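Local coordinates for RNA pseudouridylate synthase domain-containing protein 1 (Homo sapiens, PDB 5VBB) that probably isomerises uridine to pseudouridine in RNA, at residues A210-I215 and C221-T226; R16-V21 and K80-S85. All blocks are in the same frame, centred on the assembly; numbering follows the deposited sequence.

Contact 1: residues A210-I215 and C221-T226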
loop_
_atom_site.group_PDB
_atom_site.type_symbol
_atom_site.label_atom_id
_atom_site.label_comp_id
_atom_site.label_asym_id
_atom_site.label_seq_id
_atom_site.Cartn_x
_atom_site.Cartn_y
_atom_site.Cartn_z
ATOM N N ALA A 210 2.525 0.434 2.405
ATOM C CA ALA A 210 2.059 1.832 2.372
ATOM C C ALA A 210 3.198 2.653 2.926
ATOM O O ALA A 210 3.473 2.636 4.113
ATOM C CB ALA A 210 0.789 1.978 3.203
ATOM N N PHE A 211 3.869 3.364 2.050
ATOM C CA PHE A 211 5.120 4.050 2.330
ATOM C C PHE A 211 4.969 5.498 2.735
ATOM O O PHE A 211 5.502 5.892 3.760
ATOM C CB PHE A 211 5.967 3.942 1.050
ATOM C CG PHE A 211 7.285 4.658 1.026
ATOM C CD1 PHE A 211 8.314 4.277 1.882
ATOM C CD2 PHE A 211 7.574 5.556 0.015
ATOM C CE1 PHE A 211 9.601 4.800 1.727
ATOM C CE2 PHE A 211 8.818 6.144 -0.074
ATOM C CZ PHE A 211 9.842 5.724 0.739
ATOM N N TYR A 212 4.235 6.284 1.965
ATOM C CA TYR A 212 4.100 7.708 2.159
ATOM C C TYR A 212 2.642 8.035 2.436
ATOM O O TYR A 212 1.752 7.483 1.793
ATOM C CB TYR A 212 4.616 8.447 0.919
ATOM C CG TYR A 212 4.494 9.947 1.037
ATOM C CD1 TYR A 212 5.447 10.694 1.726
ATOM C CD2 TYR A 212 3.420 10.625 0.470
ATOM C CE1 TYR A 212 5.274 12.064 1.933
ATOM C CE2 TYR A 212 3.266 11.996 0.629
ATOM C CZ TYR A 212 4.208 12.720 1.327
ATOM O OH TYR A 212 4.002 14.071 1.429
ATOM N N LEU A 213 2.401 8.880 3.422
ATOM C CA LEU A 213 1.038 9.285 3.767
ATOM C C LEU A 213 1.056 10.738 4.229
ATOM O O LEU A 213 1.897 11.111 5.022
ATOM C CB LEU A 213 0.467 8.347 4.843
ATOM C CG LEU A 213 -0.905 8.692 5.474
ATOM C CD1 LEU A 213 -2.043 8.474 4.470
ATOM C CD2 LEU A 213 -1.133 7.852 6.754
ATOM N N ARG A 214 0.202 11.571 3.662
ATOM C CA ARG A 214 0.099 12.972 4.030
ATOM C C ARG A 214 -1.367 13.288 4.194
ATOM O O ARG A 214 -2.111 13.103 3.241
ATOM C CB ARG A 214 0.710 13.871 2.969
ATOM C CG ARG A 214 0.870 15.327 3.431
ATOM C CD ARG A 214 0.866 16.305 2.262
ATOM N NE ARG A 214 1.899 16.000 1.284
ATOM C CZ ARG A 214 1.999 16.531 0.065
ATOM N NH1 ARG A 214 1.114 17.429 -0.355
ATOM N NH2 ARG A 214 2.983 16.170 -0.737
ATOM N N ILE A 215 -1.781 13.752 5.406
ATOM C CA ILE A 215 -3.164 14.065 5.738
ATOM C C ILE A 215 -3.140 15.556 6.183
ATOM O O ILE A 215 -2.699 15.860 7.284
ATOM C CB ILE A 215 -3.686 13.122 6.828
ATOM C CG1 ILE A 215 -3.445 11.620 6.430
ATOM C CG2 ILE A 215 -5.172 13.412 7.107
ATOM C CD1 ILE A 215 -3.727 10.624 7.486
ATOM N N CYS A 221 -0.411 18.785 9.740
ATOM C CA CYS A 221 -0.173 18.052 8.491
ATOM C C CYS A 221 0.545 16.802 8.888
ATOM O O CYS A 221 1.754 16.830 9.162
ATOM C CB CYS A 221 0.628 18.872 7.486
ATOM S SG CYS A 221 0.956 18.011 5.928
ATOM N N VAL A 222 -0.220 15.701 8.991
ATOM C CA VAL A 222 0.318 14.400 9.375
ATOM C C VAL A 222 1.015 13.883 8.151
ATOM O O VAL A 222 0.327 13.547 7.198
ATOM C CB VAL A 222 -0.786 13.427 9.834
ATOM C CG1 VAL A 222 -0.209 12.041 10.176
ATOM C CG2 VAL A 222 -1.583 14.008 10.988
ATOM N N GLU A 223 2.362 13.863 8.142
ATOM C CA GLU A 223 3.088 13.424 6.964
ATOM C C GLU A 223 4.151 12.420 7.347
ATOM O O GLU A 223 5.016 12.713 8.183
ATOM C CB GLU A 223 3.681 14.642 6.269
ATOM C CG GLU A 223 4.592 14.325 5.102
ATOM C CD GLU A 223 5.073 15.561 4.374
ATOM O OE1 GLU A 223 4.979 16.671 4.942
ATOM O OE2 GLU A 223 5.522 15.419 3.216
ATOM N N VAL A 224 4.097 11.222 6.774
ATOM C CA VAL A 224 5.091 10.234 7.134
ATOM C C VAL A 224 5.589 9.561 5.893
ATOM O O VAL A 224 4.899 9.449 4.868
ATOM C CB VAL A 224 4.640 9.194 8.230
ATOM C CG1 VAL A 224 3.815 9.854 9.317
ATOM C CG2 VAL A 224 3.869 8.023 7.649
ATOM N N CYS A 225 6.842 9.163 6.005
ATOM C CA CYS A 225 7.562 8.392 5.049
ATOM C C CYS A 225 8.265 7.322 5.835
ATOM O O CYS A 225 9.274 7.590 6.482
ATOM C CB CYS A 225 8.541 9.265 4.281
ATOM S SG CYS A 225 9.016 8.537 2.736
ATOM N N THR A 226 7.659 6.138 5.872
ATOM C CA THR A 226 8.159 5.039 6.660
ATOM C C THR A 226 9.441 4.445 6.074
ATOM O O THR A 226 9.720 4.641 4.881
ATOM C CB THR A 226 7.153 3.859 6.700
ATOM O OG1 THR A 226 7.219 3.166 5.449
ATOM C CG2 THR A 226 5.748 4.261 7.034
#
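Leu213 and Val224 face each other as a hydrogen-bonded pair in a beta hairpin, strand 208-216 running antiparallel to 221-225. Their bonds run both ways, Leu213 N to Val224 O at 2.9 Å and Val224 N to Leu213 O at 2.8 Å. Ile215 and Val222 repeat the pattern, and Thr226 N reaches Phe211 O at 3.0 Å where the second strand ends.

The polar side chains lie on the face of Tyr212, Arg214 and Glu223. With CG anti to the backbone N (chi1 179°), the Tyr212 ring extends along the hairpin until OH gives its proton to Glu223 OE2 at 2.7 Å, from above the carboxylate plane. Tyr212 OH in turn accepts two N-H groups of Arg214 side-on in the guanidinium plane, NE at 2.9 Å and NH2 at 3.2 Å; Arg214 NH1 turns to a salt bridge with Asp259.

Cys225 SG sits over one face of the Phe211 ring in a sulfur-aromatic contact, 3.9 Å from its centroid, while the apolar pair Ile215 and Val222 meet through their CB atoms on the other side of the sheet. A phenylalanine in place of Tyr212 would probably leave both Arg214 NE and Glu223 OE2 without their shared mate. One hydroxyl thus joins a cation to an anion that make no direct salt bridge, and its donation to OE2 is likely strengthened by the arginine.

Contact 2: residues R16-V21 and K80-S85; sequences RDFLVV and KAAAGS
Ala82 CB rests over one face of the Phe18 ring, a CH-pi contact 4.1 Å from the centroid and 27° off the ring normal. Here the first turn of helix 80-91 packs against the start of strand 18-23 in the pseudouridine synthase fold, and no hydrogen bond crosses between the two segments. The methyl lies toward the outer end of the ring, 3.7 Å from Phe18 CZ. Phe18 itself leaves its strand with CG anti to the carbonyl carbon (chi1 -65°), which carries the ring across to the helix. Asp17 borders the same methyl: its CB comes within 3.9 Å of Ala82 CB, and its carbonyl oxygen approaches too. One small side chain therefore fills the angle between the Asp17 backbone and the aromatic ring.

Asn79, just ahead of the helix, ties this first shell together. Its ND2 binds Asp17 OD1 and its OD1 accepts the amide of Ala82, so a single amide side chain links the turn before the strand to the opening of the helix. On the strand's side, Ser15 OG bonds to the backbone nitrogens of both Asp17 and Phe18. Strand 73-77 lies next to strand 18-23 in the antiparallel sheet, and its Ala77 touches both Phe18 and Ala82. Within the helix, Gly84 N bonds back to Lys80 O and Ser85 N to Ala81 O, setting the turn that carries Ala82. The ring also meets the helix backbone, with Phe18 CZ 3.3 Å from Ala82 O.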
loop_
_atom_site.group_PDB
_atom_site.type_symbol
_atom_site.label_atom_id
_atom_site.label_comp_id
_atom_site.label_asym_id
_atom_site.label_seq_id
_atom_site.Cartn_x
_atom_site.Cartn_y
_atom_site.Cartn_z
ATOM N N ARG A 16 0.052 14.904 19.836
ATOM C CA ARG A 16 -1.022 14.951 20.826
ATOM C C ARG A 16 -2.319 14.374 20.254
ATOM O O ARG A 16 -3.072 13.728 20.970
ATOM C CB ARG A 16 -1.284 16.417 21.237
ATOM C CG ARG A 16 -0.111 17.068 21.997
ATOM C CD ARG A 16 -0.092 18.604 21.881
ATOM N NE ARG A 16 -1.233 19.242 22.544
ATOM C CZ ARG A 16 -1.402 19.318 23.863
ATOM N NH1 ARG A 16 -0.489 18.819 24.691
ATOM N NH2 ARG A 16 -2.485 19.898 24.367
ATOM N N ASP A 17 -2.551 14.589 18.953
ATOM C CA ASP A 17 -3.790 14.257 18.260
ATOM C C ASP A 17 -3.748 13.035 17.364
ATOM O O ASP A 17 -4.810 12.485 17.085
ATOM C CB ASP A 17 -4.188 15.451 17.380
ATOM C CG ASP A 17 -4.720 16.638 18.153
ATOM O OD1 ASP A 17 -5.449 16.422 19.137
ATOM O OD2 ASP A 17 -4.438 17.778 17.750
ATOM N N PHE A 18 -2.578 12.673 16.830
ATOM C CA PHE A 18 -2.477 11.567 15.903
ATOM C C PHE A 18 -1.346 10.647 16.229
ATOM O O PHE A 18 -0.320 11.053 16.755
ATOM C CB PHE A 18 -2.282 12.086 14.466
ATOM C CG PHE A 18 -3.471 12.845 13.955
ATOM C CD1 PHE A 18 -4.605 12.179 13.530
ATOM C CD2 PHE A 18 -3.475 14.232 13.946
ATOM C CE1 PHE A 18 -5.676 12.878 12.994
ATOM C CE2 PHE A 18 -4.568 14.932 13.475
ATOM C CZ PHE A 18 -5.658 14.251 12.979
ATOM N N LEU A 19 -1.509 9.417 15.796
ATOM C CA LEU A 19 -0.532 8.365 15.910
ATOM C C LEU A 19 -0.520 7.671 14.544
ATOM O O LEU A 19 -1.586 7.374 14.029
ATOM C CB LEU A 19 -0.989 7.411 17.018
ATOM C CG LEU A 19 -0.289 6.112 17.201
ATOM C CD1 LEU A 19 1.186 6.316 17.382
ATOM C CD2 LEU A 19 -0.839 5.400 18.406
ATOM N N VAL A 20 0.652 7.444 13.966
ATOM C CA VAL A 20 0.798 6.703 12.696
ATOM C C VAL A 20 1.649 5.495 12.996
ATOM O O VAL A 20 2.790 5.628 13.443
ATOM C CB VAL A 20 1.375 7.493 11.497
ATOM C CG1 VAL A 20 1.328 6.672 10.203
ATOM C CG2 VAL A 20 0.666 8.810 11.311
ATOM N N VAL A 21 1.108 4.315 12.707
ATOM C CA VAL A 21 1.836 3.075 12.913
ATOM C C VAL A 21 2.367 2.609 11.581
ATOM O O VAL A 21 1.844 2.995 10.530
ATOM C CB VAL A 21 0.985 1.964 13.613
ATOM C CG1 VAL A 21 0.447 2.446 14.960
ATOM C CG2 VAL A 21 -0.167 1.499 12.736
ATOM N N LYS A 80 -11.908 13.034 19.208
ATOM C CA LYS A 80 -13.057 13.251 18.321
ATOM C C LYS A 80 -12.839 14.400 17.337
ATOM O O LYS A 80 -13.255 14.282 16.190
ATOM C CB LYS A 80 -14.347 13.501 19.150
ATOM N N ALA A 81 -12.173 15.481 17.763
ATOM C CA ALA A 81 -11.852 16.619 16.893
ATOM C C ALA A 81 -10.800 16.221 15.850
ATOM O O ALA A 81 -10.906 16.601 14.681
ATOM C CB ALA A 81 -11.335 17.782 17.728
ATOM N N ALA A 82 -9.797 15.440 16.262
ATOM C CA ALA A 82 -8.756 14.936 15.337
ATOM C C ALA A 82 -9.351 13.960 14.303
ATOM O O ALA A 82 -8.996 14.010 13.121
ATOM C CB ALA A 82 -7.656 14.255 16.127
ATOM N N ALA A 83 -10.275 13.093 14.737
ATOM C CA ALA A 83 -10.930 12.156 13.829
ATOM C C ALA A 83 -11.739 12.891 12.771
ATOM O O ALA A 83 -11.583 12.607 11.583
ATOM C CB ALA A 83 -11.823 11.204 14.600
ATOM N N GLY A 84 -12.564 13.844 13.208
ATOM C CA GLY A 84 -13.398 14.644 12.320
ATOM C C GLY A 84 -12.587 15.408 11.293
ATOM O O GLY A 84 -12.937 15.412 10.111
ATOM N N SER A 85 -11.447 15.979 11.729
ATOM C CA SER A 85 -10.515 16.697 10.843
ATOM C C SER A 85 -9.958 15.772 9.762
ATOM O O SER A 85 -10.046 16.085 8.567
ATOM C CB SER A 85 -9.370 17.317 11.648
#

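In the fold
The two contacts meet where the hairpin of contact 1 packs on strand 18-23 of contact 2; their centres are 14 Å apart. Val222 does most of the joining: its CG2 lies 3.5 Å from Phe18 CD2, and its CG1 is equally near Val20 CG2. Val224 CG2 follows at 3.8 Å from Val20 CG1. Phe18 thus touches both the helix 80-91 and the hairpin. Strand 73-77 touches both contacts, Cys75 meeting Leu213 and Ile215 of contact 1 as well as Phe18 of contact 2. Only contact 1 approaches the active site: the side chain of Ala210 is about 9 Å from that of Asp67, the probable catalytic residue, whereas contact 2 is remote from it.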